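Local structure of intracellular serine protease (Bacillus licheniformis, 4ZOQ) at residues B[9-14]-B[58-63]; B[34-39]-B[94-99]; B[104-109]-B[124-129]; B[203-208]-B[328-333]; B[290-295]-B[335-340]. The protein probably acts as a subtilisin-like serine endopeptidase that cuts lanthipeptide precursors at a specific sequence. All blocks are in the same frame, centred on the assembly; numbering follows the deposited sequence.

Interaction 1: residues B[9-14]-B[58-63]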
# COMPACT_ATOMS: atom_id res chain seq x y z
N PRO B 9 -17.62 14.61 5.43
CA PRO B 9 -16.87 13.36 5.34
C PRO B 9 -17.72 12.17 5.71
O PRO B 9 -18.61 12.31 6.52
CB PRO B 9 -15.73 13.56 6.35
CG PRO B 9 -16.10 14.70 7.15
CD PRO B 9 -16.92 15.58 6.27
N ALA B 10 -17.43 11.03 5.10
CA ALA B 10 -18.16 9.80 5.38
C ALA B 10 -17.96 9.38 6.84
O ALA B 10 -18.86 8.79 7.45
CB ALA B 10 -17.73 8.70 4.43
N TRP B 11 -16.81 9.75 7.42
CA TRP B 11 -16.52 9.37 8.79
C TRP B 11 -17.51 10.03 9.73
O TRP B 11 -17.92 11.16 9.51
CB TRP B 11 -15.10 9.77 9.19
CG TRP B 11 -14.00 9.16 8.38
CD1 TRP B 11 -14.12 8.20 7.44
CD2 TRP B 11 -12.60 9.48 8.47
NE1 TRP B 11 -12.88 7.91 6.91
CE2 TRP B 11 -11.94 8.68 7.53
CE3 TRP B 11 -11.85 10.37 9.24
CZ2 TRP B 11 -10.55 8.74 7.34
CZ3 TRP B 11 -10.48 10.42 9.06
CH2 TRP B 11 -9.85 9.62 8.12
N GLY B 12 -17.86 9.31 10.79
CA GLY B 12 -18.79 9.82 11.78
C GLY B 12 -18.19 10.95 12.59
O GLY B 12 -18.92 11.83 13.04
N LEU B 13 -16.87 10.89 12.85
CA LEU B 13 -16.16 11.98 13.54
C LEU B 13 -16.78 12.25 14.93
O LEU B 13 -16.58 13.33 15.51
CB LEU B 13 -16.17 13.27 12.69
CG LEU B 13 -15.49 13.28 11.30
CD1 LEU B 13 -15.71 14.60 10.65
CD2 LEU B 13 -13.98 13.06 11.41
N ASP B 14 -17.51 11.27 15.44
CA ASP B 14 -18.26 11.38 16.70
C ASP B 14 -19.18 12.62 16.74
O ASP B 14 -19.49 13.14 17.81
CB ASP B 14 -17.27 11.41 17.87
CG ASP B 14 -17.91 11.04 19.18
OD1 ASP B 14 -19.05 10.52 19.18
OD2 ASP B 14 -17.26 11.25 20.23
N HIS B 58 -14.25 -0.90 13.53
CA HIS B 58 -14.21 0.56 13.54
C HIS B 58 -15.48 1.09 12.87
O HIS B 58 -15.84 0.62 11.79
CB HIS B 58 -12.95 1.10 12.83
CG HIS B 58 -12.70 2.57 13.05
ND1 HIS B 58 -13.47 3.56 12.47
CD2 HIS B 58 -11.78 3.21 13.82
CE1 HIS B 58 -13.03 4.74 12.86
NE2 HIS B 58 -12.01 4.56 13.67
N PRO B 59 -16.17 2.03 13.53
CA PRO B 59 -17.47 2.54 13.05
C PRO B 59 -17.43 2.98 11.59
O PRO B 59 -18.38 2.76 10.83
CB PRO B 59 -17.74 3.76 13.95
CG PRO B 59 -16.91 3.54 15.15
CD PRO B 59 -15.70 2.76 14.72
N ASP B 60 -16.30 3.55 11.18
CA ASP B 60 -16.19 4.05 9.82
C ASP B 60 -15.83 2.96 8.82
O ASP B 60 -16.15 3.07 7.64
CB ASP B 60 -15.17 5.18 9.78
CG ASP B 60 -15.59 6.36 10.61
OD1 ASP B 60 -16.81 6.66 10.67
OD2 ASP B 60 -14.70 7.00 11.20
N LEU B 61 -15.19 1.89 9.28
CA LEU B 61 -14.64 0.90 8.34
C LEU B 61 -15.46 -0.41 8.27
O LEU B 61 -15.43 -1.09 7.26
CB LEU B 61 -13.19 0.57 8.71
CG LEU B 61 -12.31 1.80 8.89
CD1 LEU B 61 -10.87 1.45 9.33
CD2 LEU B 61 -12.33 2.68 7.64
N LYS B 62 -16.20 -0.75 9.33
CA LYS B 62 -16.87 -2.06 9.38
C LYS B 62 -17.84 -2.31 8.21
O LYS B 62 -17.91 -3.44 7.74
CB LYS B 62 -17.57 -2.26 10.73
CG LYS B 62 -18.69 -1.29 11.05
CD LYS B 62 -19.24 -1.57 12.44
CE LYS B 62 -20.38 -0.62 12.83
NZ LYS B 62 -21.70 -1.08 12.29
N ALA B 63 -18.56 -1.30 7.71
CA ALA B 63 -19.48 -1.52 6.57
C ALA B 63 -18.80 -1.96 5.27
O ALA B 63 -19.46 -2.54 4.39
CB ALA B 63 -20.29 -0.26 6.29
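The indole of W11 and the carboxylate of D60 have nearly parallel planes, 16° apart, without a stack being formed, and the two side chains cross at about a right angle. D60 OD2 comes at the root of the indole, 3.4 Å from W11 CB, approaching the ring obliquely. A second flat group, the imidazole of H58, has P59 CD over one face and D60 CA at its edge. Near that edge D60 N donates to H58 ND1 at 3.1 Å, close to the ring plane, so H58 positions the residue that makes the contact. The grip itself belongs to D60 OD1, which accepts from G12 N at 2.9 Å along a nearly straight path. The donor stands on the syn side, tilted 28° from the carboxylate plane. D60 holds CG anti to its own carbonyl carbon (chi1 -63°), which turns the acid toward the backbone of 9-14 and leaves OD1 only 3.3 Å from W11 CA. The other oxygen is satisfied separately: D60 OD2 bonds to Y269 OH, and that hydroxyl also receives L13 N. One carboxylate thus ties the N-terminal loop to Y269 as well as to its own turn, where H58 O accepts from both L61 N and K62 N. This turn carries the His-Pro-Asp-Leu sequence that in subtilases commonly follows the strand of the catalytic aspartate.

Interaction 2: residues B[34-39]-B[94-99]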
# COMPACT_ATOMS: atom_id res chain seq x y z
N ARG B 34 -18.35 16.22 -2.79
CA ARG B 34 -19.31 16.13 -3.88
C ARG B 34 -19.20 14.81 -4.63
O ARG B 34 -20.18 14.33 -5.18
CB ARG B 34 -19.10 17.29 -4.84
CG ARG B 34 -19.70 18.56 -4.36
CD ARG B 34 -19.33 19.74 -5.26
NE ARG B 34 -19.93 20.96 -4.73
CZ ARG B 34 -19.35 21.75 -3.84
NH1 ARG B 34 -18.14 21.44 -3.35
NH2 ARG B 34 -19.98 22.84 -3.42
N THR B 35 -18.01 14.21 -4.63
CA THR B 35 -17.79 12.94 -5.31
C THR B 35 -18.65 11.81 -4.72
O THR B 35 -18.96 10.86 -5.44
CB THR B 35 -16.28 12.50 -5.27
OG1 THR B 35 -15.85 12.25 -3.92
CG2 THR B 35 -15.40 13.55 -5.92
N TYR B 36 -19.09 11.96 -3.46
CA TYR B 36 -19.95 10.95 -2.85
C TYR B 36 -21.25 10.78 -3.60
O TYR B 36 -21.84 9.72 -3.57
CB TYR B 36 -20.29 11.27 -1.39
CG TYR B 36 -19.14 11.19 -0.41
CD1 TYR B 36 -17.89 10.70 -0.78
CD2 TYR B 36 -19.30 11.66 0.88
CE1 TYR B 36 -16.84 10.66 0.12
CE2 TYR B 36 -18.25 11.63 1.79
CZ TYR B 36 -17.02 11.13 1.41
OH TYR B 36 -16.00 11.09 2.32
N GLN B 37 -21.71 11.85 -4.24
CA GLN B 37 -22.93 11.74 -5.04
C GLN B 37 -22.62 11.51 -6.52
O GLN B 37 -23.54 11.34 -7.30
CB GLN B 37 -23.83 12.96 -4.83
CG GLN B 37 -23.29 14.24 -5.39
CD GLN B 37 -24.27 15.40 -5.31
OE1 GLN B 37 -23.87 16.56 -5.29
NE2 GLN B 37 -25.55 15.11 -5.43
N ILE B 38 -21.35 11.49 -6.90
CA ILE B 38 -20.94 11.18 -8.27
C ILE B 38 -20.60 9.69 -8.36
O ILE B 38 -21.10 8.98 -9.22
CB ILE B 38 -19.70 12.01 -8.72
CG1 ILE B 38 -19.91 13.52 -8.50
CG2 ILE B 38 -19.33 11.69 -10.17
CD1 ILE B 38 -21.07 14.07 -9.29
N GLU B 39 -19.76 9.23 -7.45
CA GLU B 39 -19.39 7.83 -7.37
C GLU B 39 -18.85 7.59 -5.98
O GLU B 39 -17.75 8.03 -5.61
CB GLU B 39 -18.38 7.44 -8.46
CG GLU B 39 -17.94 5.97 -8.38
CD GLU B 39 -19.12 4.99 -8.49
OE1 GLU B 39 -19.41 4.29 -7.49
OE2 GLU B 39 -19.76 4.91 -9.55
N ILE B 94 -8.27 5.02 2.10
CA ILE B 94 -9.05 4.45 1.02
C ILE B 94 -10.51 4.79 1.24
O ILE B 94 -11.23 5.18 0.31
CB ILE B 94 -8.95 2.91 0.96
CG1 ILE B 94 -7.55 2.42 0.62
CG2 ILE B 94 -9.99 2.34 -0.02
CD1 ILE B 94 -7.32 1.03 1.15
N ASN B 95 -10.97 4.60 2.47
CA ASN B 95 -12.39 4.76 2.77
C ASN B 95 -12.94 6.18 2.60
O ASN B 95 -14.03 6.36 2.06
CB ASN B 95 -12.68 4.29 4.19
CG ASN B 95 -14.14 4.37 4.53
OD1 ASN B 95 -14.96 3.65 3.96
ND2 ASN B 95 -14.50 5.29 5.41
N ILE B 96 -12.19 7.19 3.05
CA ILE B 96 -12.71 8.56 3.04
C ILE B 96 -12.95 9.04 1.60
O ILE B 96 -13.87 9.82 1.37
CB ILE B 96 -11.77 9.53 3.80
CG1 ILE B 96 -12.49 10.83 4.10
CG2 ILE B 96 -10.45 9.77 3.07
CD1 ILE B 96 -13.69 10.70 5.03
N ILE B 97 -12.19 8.51 0.65
CA ILE B 97 -12.37 8.82 -0.77
C ILE B 97 -13.41 7.91 -1.46
O ILE B 97 -14.25 8.39 -2.25
CB ILE B 97 -11.00 8.69 -1.53
CG1 ILE B 97 -10.14 9.92 -1.23
CG2 ILE B 97 -11.22 8.56 -3.02
CD1 ILE B 97 -8.71 9.70 -1.37
N ALA B 98 -13.42 6.64 -1.07
CA ALA B 98 -14.31 5.65 -1.66
C ALA B 98 -14.98 4.85 -0.56
O ALA B 98 -14.55 3.73 -0.27
CB ALA B 98 -13.54 4.74 -2.57
N PRO B 99 -16.00 5.43 0.06
CA PRO B 99 -16.54 4.83 1.28
C PRO B 99 -17.25 3.49 1.07
O PRO B 99 -17.37 2.75 2.03
CB PRO B 99 -17.51 5.91 1.82
CG PRO B 99 -17.67 6.92 0.73
CD PRO B 99 -16.47 6.82 -0.15
O HOH W 1 -16.34 9.35 -3.37
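Y36 sits in a short run of helical backbone angles and faces the C-terminal part of helix 86-97, the CA atoms of Y36 and A98 being 7.8 Å apart. The phenol bridges that gap. Its hydroxyl donates to I96 O at 2.7 Å, approaching in the carbonyl plane with a C=O...donor angle of 147°, and I96 O accordingly lies at the edge of the ring. The hydroxyl probably also accepts from A10 N, which would let one oxygen link three pieces of chain. With CG anti to the carbonyl carbon (chi1 -69°), the ring of Y36 reaches out toward 94-99, where P99 CG rests over one face, 4.3 Å from the centroid, in a CH-pi contact. The aliphatic tip of I96 closes in as well, CD1 standing 3.6 Å from Y36 OH. In the subtilase fold this helix has the predicted charge-relay histidine at its start, and the contact with 34-39 is made at its opposite end, where a tyrosine and a water meet the carbonyls of the last turn. The water accepts a hydrogen bond from T35 OG1 at 3.0 Å and donates to I97 O at 2.6 Å as well as to E39 O. R40 adds a cation-pi contact to the Y36 ring, while the side chain of T35 also packs against L337 of the helix 333-338.

Interaction 3: residues B[104-109]-B[124-129]; sequences TPYQVL and VDAVND
Y106 of strand 102-110 packs on A126, D125 and D129 of helix 116-128, within the beta-alpha-beta crossover that leads through this helix to the parallel strand 133-136. The phenol points from the sheet toward the last turn of the helix. A126 CB lies over one face of the Y106 ring, 4.2 Å from its centroid, in a CH-pi contact, and A126 CA comes within 3.3 Å of Y106 OH. Obliquely to the ring, D125 CB touches Y106 CE2 at 4.0 Å, while the acid end of D125 turns to Y73 OH. Y106 OH donates to D129 OD2 at 2.6 Å, using the anti lone pair; ring and carboxylate are nearly coplanar, 20° apart. D129, just past the helix, has CG anti to its carbonyl carbon (chi1 -60°), which folds the acid back over the final turn and leaves OD2 3.0 Å from another acceptor, D125 O. A phenylalanine in place of Y106 would probably keep the packing on A126 but leave D129 OD2 beside that carbonyl without its phenolic donor. H131 meets the Y106 ring edge-to-face. Such strand-to-helix packing is characteristic of the alpha/beta core of subtilases.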
# COMPACT_ATOMS: atom_id res chain seq x y z
N THR B 104 -10.08 -5.38 1.98
CA THR B 104 -9.67 -6.65 2.57
C THR B 104 -8.27 -6.58 3.16
O THR B 104 -7.30 -6.36 2.43
CB THR B 104 -9.66 -7.78 1.53
OG1 THR B 104 -10.86 -7.77 0.75
CG2 THR B 104 -9.47 -9.13 2.21
N PRO B 105 -8.15 -6.86 4.47
CA PRO B 105 -6.84 -6.79 5.14
C PRO B 105 -6.01 -8.05 4.88
O PRO B 105 -6.51 -9.16 5.09
CB PRO B 105 -7.21 -6.68 6.63
CG PRO B 105 -8.54 -7.42 6.74
CD PRO B 105 -9.24 -7.25 5.39
N TYR B 106 -4.79 -7.87 4.38
CA TYR B 106 -3.78 -8.92 4.31
C TYR B 106 -2.66 -8.54 5.25
O TYR B 106 -1.75 -7.79 4.87
CB TYR B 106 -3.24 -9.10 2.89
CG TYR B 106 -4.23 -9.68 1.91
CD1 TYR B 106 -5.31 -8.92 1.45
CD2 TYR B 106 -4.10 -10.98 1.45
CE1 TYR B 106 -6.21 -9.44 0.55
CE2 TYR B 106 -5.00 -11.51 0.54
CZ TYR B 106 -6.06 -10.73 0.09
OH TYR B 106 -6.96 -11.25 -0.80
N GLN B 107 -2.73 -9.08 6.47
CA GLN B 107 -1.82 -8.71 7.55
C GLN B 107 -0.44 -9.35 7.42
O GLN B 107 -0.27 -10.55 7.64
CB GLN B 107 -2.43 -9.06 8.92
CG GLN B 107 -1.52 -8.68 10.08
CD GLN B 107 -2.25 -8.69 11.42
OE1 GLN B 107 -3.41 -9.08 11.50
NE2 GLN B 107 -1.59 -8.21 12.45
N VAL B 108 0.53 -8.54 7.04
CA VAL B 108 1.90 -9.03 6.88
C VAL B 108 2.88 -8.28 7.77
O VAL B 108 4.07 -8.53 7.75
CB VAL B 108 2.35 -8.92 5.43
CG1 VAL B 108 1.39 -9.68 4.53
CG2 VAL B 108 2.41 -7.45 5.01
N LEU B 109 2.35 -7.35 8.56
CA LEU B 109 3.16 -6.55 9.48
C LEU B 109 2.59 -6.63 10.89
O LEU B 109 1.38 -6.83 11.09
CB LEU B 109 3.21 -5.07 9.06
CG LEU B 109 3.64 -4.67 7.65
CD1 LEU B 109 3.42 -3.18 7.46
CD2 LEU B 109 5.09 -5.04 7.42
N VAL B 124 0.04 -12.11 -4.34
CA VAL B 124 -0.44 -13.14 -5.23
C VAL B 124 -1.83 -13.60 -4.81
O VAL B 124 -2.73 -13.73 -5.65
CB VAL B 124 0.54 -14.31 -5.26
CG1 VAL B 124 -0.06 -15.45 -6.05
CG2 VAL B 124 1.83 -13.85 -5.89
N ASP B 125 -2.01 -13.81 -3.52
CA ASP B 125 -3.32 -14.21 -3.03
C ASP B 125 -4.37 -13.18 -3.38
O ASP B 125 -5.44 -13.52 -3.87
CB ASP B 125 -3.30 -14.45 -1.51
CG ASP B 125 -2.57 -15.73 -1.12
OD1 ASP B 125 -2.35 -16.59 -2.01
OD2 ASP B 125 -2.20 -15.88 0.06
N ALA B 126 -4.04 -11.91 -3.16
CA ALA B 126 -4.97 -10.81 -3.39
C ALA B 126 -5.44 -10.79 -4.85
O ALA B 126 -6.63 -10.56 -5.13
CB ALA B 126 -4.33 -9.46 -3.00
N VAL B 127 -4.50 -11.06 -5.76
CA VAL B 127 -4.81 -11.19 -7.19
C VAL B 127 -5.79 -12.34 -7.44
O VAL B 127 -6.83 -12.18 -8.10
CB VAL B 127 -3.53 -11.44 -8.02
CG1 VAL B 127 -3.88 -11.72 -9.45
CG2 VAL B 127 -2.60 -10.24 -7.94
N ASN B 128 -5.45 -13.52 -6.91
CA ASN B 128 -6.26 -14.72 -7.10
C ASN B 128 -7.66 -14.60 -6.45
O ASN B 128 -8.60 -15.29 -6.86
CB ASN B 128 -5.53 -15.95 -6.55
CG ASN B 128 -4.28 -16.32 -7.36
OD1 ASN B 128 -4.08 -15.89 -8.50
ND2 ASN B 128 -3.41 -17.11 -6.74
N ASP B 129 -7.79 -13.72 -5.46
CA ASP B 129 -9.06 -13.46 -4.74
C ASP B 129 -9.96 -12.40 -5.37
O ASP B 129 -10.91 -11.95 -4.76
CB ASP B 129 -8.78 -13.04 -3.30
CG ASP B 129 -8.03 -14.10 -2.52
OD1 ASP B 129 -8.11 -15.29 -2.91
OD2 ASP B 129 -7.34 -13.76 -1.53

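Interaction 4: residues B[203-208]-B[328-333]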
# COMPACT_ATOMS: atom_id res chain seq x y z
N GLY B 203 4.29 9.45 -3.63
CA GLY B 203 4.85 10.37 -2.65
C GLY B 203 3.80 11.22 -1.97
O GLY B 203 2.61 11.13 -2.27
N SER B 204 4.23 12.08 -1.06
CA SER B 204 3.29 12.82 -0.24
C SER B 204 3.47 14.34 -0.40
O SER B 204 4.59 14.82 -0.31
CB SER B 204 3.47 12.44 1.23
OG SER B 204 2.71 13.31 2.07
N ASN B 205 2.39 15.07 -0.69
CA ASN B 205 2.50 16.52 -0.73
C ASN B 205 1.80 17.17 0.49
O ASN B 205 1.06 16.53 1.25
CB ASN B 205 1.95 17.11 -2.06
CG ASN B 205 0.44 16.89 -2.26
OD1 ASN B 205 0.02 15.92 -2.88
ND2 ASN B 205 -0.37 17.79 -1.71
N MET B 206 2.03 18.47 0.65
CA MET B 206 1.48 19.25 1.74
C MET B 206 0.21 19.95 1.31
O MET B 206 -0.13 19.95 0.12
CB MET B 206 2.49 20.31 2.16
CG MET B 206 3.81 19.75 2.50
SD MET B 206 3.77 18.84 4.03
CE MET B 206 3.51 20.21 5.17
N LYS B 207 -0.45 20.59 2.27
CA LYS B 207 -1.66 21.36 1.98
C LYS B 207 -1.36 22.43 0.93
O LYS B 207 -2.16 22.67 0.04
CB LYS B 207 -2.20 22.02 3.24
CG LYS B 207 -3.42 22.92 3.03
CD LYS B 207 -3.74 23.66 4.34
CE LYS B 207 -4.31 22.72 5.38
NZ LYS B 207 -4.82 23.46 6.54
N SER B 208 -0.16 23.00 0.99
CA SER B 208 0.24 24.05 0.05
C SER B 208 0.60 23.50 -1.31
O SER B 208 0.83 24.27 -2.24
CB SER B 208 1.45 24.80 0.60
OG SER B 208 2.55 23.91 0.66
N TYR B 328 3.85 12.32 -12.15
CA TYR B 328 2.87 12.98 -13.03
C TYR B 328 2.12 14.07 -12.28
O TYR B 328 1.41 14.84 -12.90
CB TYR B 328 1.86 11.98 -13.59
CG TYR B 328 2.45 10.97 -14.53
CD1 TYR B 328 2.92 11.35 -15.78
CD2 TYR B 328 2.56 9.64 -14.17
CE1 TYR B 328 3.47 10.44 -16.65
CE2 TYR B 328 3.12 8.70 -15.04
CZ TYR B 328 3.57 9.12 -16.28
OH TYR B 328 4.13 8.21 -17.15
N GLY B 329 2.23 14.08 -10.95
CA GLY B 329 1.60 15.13 -10.16
C GLY B 329 0.65 14.64 -9.08
O GLY B 329 0.58 13.43 -8.75
N GLU B 330 -0.12 15.57 -8.53
CA GLU B 330 -1.04 15.25 -7.45
C GLU B 330 -2.36 14.72 -7.95
O GLU B 330 -3.03 15.35 -8.79
CB GLU B 330 -1.31 16.47 -6.59
CG GLU B 330 -2.20 16.19 -5.39
CD GLU B 330 -2.34 17.44 -4.55
OE1 GLU B 330 -1.57 18.38 -4.82
OE2 GLU B 330 -3.15 17.48 -3.61
N VAL B 331 -2.69 13.51 -7.49
CA VAL B 331 -3.97 12.89 -7.76
C VAL B 331 -5.13 13.63 -7.09
O VAL B 331 -5.05 13.98 -5.93
CB VAL B 331 -3.98 11.40 -7.31
CG1 VAL B 331 -5.41 10.83 -7.30
CG2 VAL B 331 -3.07 10.59 -8.21
N ARG B 332 -6.20 13.85 -7.83
CA ARG B 332 -7.42 14.45 -7.27
C ARG B 332 -8.61 13.63 -7.75
O ARG B 332 -8.92 13.62 -8.95
CB ARG B 332 -7.57 15.91 -7.68
CG ARG B 332 -6.49 16.84 -7.09
CD ARG B 332 -6.60 18.21 -7.75
NE ARG B 332 -6.38 18.07 -9.19
CZ ARG B 332 -6.40 19.08 -10.07
NH1 ARG B 332 -6.66 20.31 -9.64
NH2 ARG B 332 -6.18 18.83 -11.37
N ALA B 333 -9.26 12.95 -6.82
CA ALA B 333 -10.35 12.03 -7.18
C ALA B 333 -11.46 12.71 -7.99
O ALA B 333 -11.92 12.14 -8.97
CB ALA B 333 -10.93 11.40 -5.92
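A buried polar contact between N205 and E330 joins the end of strand 200-205, in the parallel part of the central sheet, to the loop that leads into helix 333-338. It is a loose one. N205 ND2 gives E330 OE2 a weak hydrogen bond, 3.4 Å long and bent to 140°, and the other carboxylate oxygen is as near but badly angled. The two side chains cross at about a right angle, with amide and carboxylate planes 45° apart, so that N205 OD1 lies against the acid's carbon, 3.3 Å from E330 CD. A firmer bond fixes the amide: N205 ND2 donates to M206 O at 2.8 Å, from above the carbonyl plane. With chi1 at 65°, N205 CG lies between the backbone N and the carbonyl carbon, which folds the amide toward M206. In this subtilase core, then, one amide NH2 serves both the turn after a sheet strand and a glutamate from the chain's C-terminal part. With an alanine in place of N205, M206 O would lose this donor, and the buried carboxylate of E330 is likely to be left without its weak amide partner. E330 reaches across fully extended, its side chain also touching P226 and L317.

Interaction 5: residues B[290-295]-B[335-340]; sequences ISEYRE and QALKMM
E292 and M340 approach from opposite directions, one from helix 275-297 and the other from just beyond the last turn of helix 333-338, and slide alongside each other. The thioether of M340 bends at chi3 (74°), tucking its methyl against the side of the facing helix, at E292 and Y293: CE is 3.7 Å from E292 CG and 3.6 Å from Y293 N. The same methyl reaches the edge of the Y293 ring near its plane, touching Y293 CB at 3.9 Å. L337 takes the other branch of the contact, crossing E292 obliquely and setting CD2 3.4 Å from E292 OE1. E292 has CG anti to the backbone N (chi1 177°), which sends the chain out toward 335-340, and a bend at chi2 brings OE2 3.7 Å from M340 CB. Polar ends are served from other places: E292 OE2 forms a salt bridge with R296 and Y293 OH bonds to Q305. Between the two segments themselves no hydrogen bond forms. The helices are therefore joined by methyl, methylene and sulfur contacts, and a carboxylate bordered by the carbon groups of L337 and M340 would probably depend on R296 to offset its charge.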
# COMPACT_ATOMS: atom_id res chain seq x y z
N ILE B 290 -12.59 2.65 -11.25
CA ILE B 290 -13.06 1.34 -11.63
C ILE B 290 -14.58 1.24 -11.41
O ILE B 290 -15.31 0.77 -12.29
CB ILE B 290 -12.32 0.21 -10.86
CG1 ILE B 290 -10.87 0.11 -11.33
CG2 ILE B 290 -13.03 -1.14 -11.09
CD1 ILE B 290 -9.96 -0.64 -10.41
N SER B 291 -15.06 1.71 -10.26
CA SER B 291 -16.49 1.67 -9.95
C SER B 291 -17.29 2.46 -11.00
O SER B 291 -18.24 1.94 -11.59
CB SER B 291 -16.74 2.23 -8.56
OG SER B 291 -16.07 1.46 -7.57
N GLU B 292 -16.87 3.70 -11.29
CA GLU B 292 -17.61 4.46 -12.28
C GLU B 292 -17.58 3.79 -13.66
O GLU B 292 -18.61 3.68 -14.33
CB GLU B 292 -17.08 5.87 -12.40
CG GLU B 292 -17.80 6.64 -13.47
CD GLU B 292 -17.90 8.10 -13.18
OE1 GLU B 292 -18.09 8.46 -11.99
OE2 GLU B 292 -17.81 8.89 -14.14
N TYR B 293 -16.41 3.32 -14.06
CA TYR B 293 -16.26 2.75 -15.40
C TYR B 293 -17.14 1.51 -15.56
O TYR B 293 -17.81 1.32 -16.58
CB TYR B 293 -14.79 2.39 -15.66
CG TYR B 293 -14.50 1.97 -17.08
CD1 TYR B 293 -14.81 0.69 -17.54
CD2 TYR B 293 -13.93 2.88 -17.98
CE1 TYR B 293 -14.53 0.30 -18.86
CE2 TYR B 293 -13.65 2.52 -19.31
CZ TYR B 293 -13.95 1.23 -19.74
OH TYR B 293 -13.69 0.89 -21.04
N ARG B 294 -17.20 0.69 -14.52
CA ARG B 294 -17.93 -0.56 -14.62
C ARG B 294 -19.42 -0.23 -14.65
O ARG B 294 -20.22 -0.87 -15.32
CB ARG B 294 -17.59 -1.45 -13.44
CG ARG B 294 -16.19 -2.00 -13.48
CD ARG B 294 -15.90 -2.88 -12.27
NE ARG B 294 -16.60 -4.14 -12.37
CZ ARG B 294 -16.54 -5.11 -11.47
NH1 ARG B 294 -15.80 -4.94 -10.37
NH2 ARG B 294 -17.23 -6.23 -11.65
N GLU B 295 -19.77 0.85 -13.96
CA GLU B 295 -21.14 1.31 -13.93
C GLU B 295 -21.61 1.85 -15.28
O GLU B 295 -22.76 1.67 -15.66
CB GLU B 295 -21.30 2.40 -12.86
CG GLU B 295 -22.73 2.74 -12.55
CD GLU B 295 -22.88 3.50 -11.26
OE1 GLU B 295 -23.90 4.20 -11.11
OE2 GLU B 295 -21.93 3.47 -10.43
N GLN B 335 -11.31 15.23 -9.96
CA GLN B 335 -10.82 15.52 -11.30
C GLN B 335 -10.81 14.24 -12.12
O GLN B 335 -11.12 14.25 -13.30
CB GLN B 335 -9.42 16.10 -11.28
CG GLN B 335 -9.33 17.55 -10.88
CD GLN B 335 -10.08 18.49 -11.79
OE1 GLN B 335 -10.56 18.11 -12.88
NE2 GLN B 335 -10.11 19.77 -11.39
N ALA B 336 -10.42 13.14 -11.47
CA ALA B 336 -10.39 11.83 -12.11
C ALA B 336 -11.76 11.48 -12.67
O ALA B 336 -11.88 11.06 -13.82
CB ALA B 336 -9.92 10.76 -11.12
N LEU B 337 -12.78 11.67 -11.84
CA LEU B 337 -14.16 11.35 -12.23
C LEU B 337 -14.64 12.37 -13.27
O LEU B 337 -15.37 12.03 -14.21
CB LEU B 337 -15.08 11.34 -10.99
CG LEU B 337 -14.85 10.24 -9.93
CD1 LEU B 337 -15.75 10.46 -8.76
CD2 LEU B 337 -15.09 8.84 -10.49
N LYS B 338 -14.18 13.61 -13.13
CA LYS B 338 -14.61 14.68 -14.02
C LYS B 338 -14.09 14.43 -15.43
O LYS B 338 -14.75 14.77 -16.43
CB LYS B 338 -14.13 16.03 -13.50
CG LYS B 338 -14.69 17.24 -14.19
CD LYS B 338 -13.91 18.50 -13.76
CE LYS B 338 -13.29 19.21 -14.97
NZ LYS B 338 -12.30 20.25 -14.57
N MET B 339 -12.94 13.77 -15.55
CA MET B 339 -12.46 13.48 -16.89
C MET B 339 -13.03 12.23 -17.50
O MET B 339 -12.66 11.87 -18.61
CB MET B 339 -10.97 13.38 -16.96
CG MET B 339 -10.27 14.70 -16.95
SD MET B 339 -8.65 14.36 -17.67
CE MET B 339 -8.58 12.56 -17.46
N MET B 340 -13.94 11.57 -16.79
CA MET B 340 -14.61 10.41 -17.34
C MET B 340 -15.96 10.79 -17.96
O MET B 340 -16.71 9.93 -18.43
CB MET B 340 -14.82 9.35 -16.25
CG MET B 340 -13.55 8.73 -15.73
SD MET B 340 -13.94 7.59 -14.38
CE MET B 340 -14.65 6.23 -15.33

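Most of these contacts link N- or C-terminal segments to the subtilase core. Interactions 1 and 2 probably share a hydrogen bond, A10 N lying 3.1 Å from Y36 OH. Interaction 2 also meets interaction 5 through E39 OE2 and E295 OE2, 2.7 Å apart, an acidic pair that might share a proton. It touches interaction 4 where I97 CG2 packs on A333 CB at 4.1 Å, and segments 328-333 and 335-340 are nearly continuous. Interaction 3 stands apart, its centre about 27 Å from that of interaction 4, though both reach the same sheet. Its Y106 side chain is about 7 Å from that of D51 and 12 Å from that of H86, both predicted charge-relay residues.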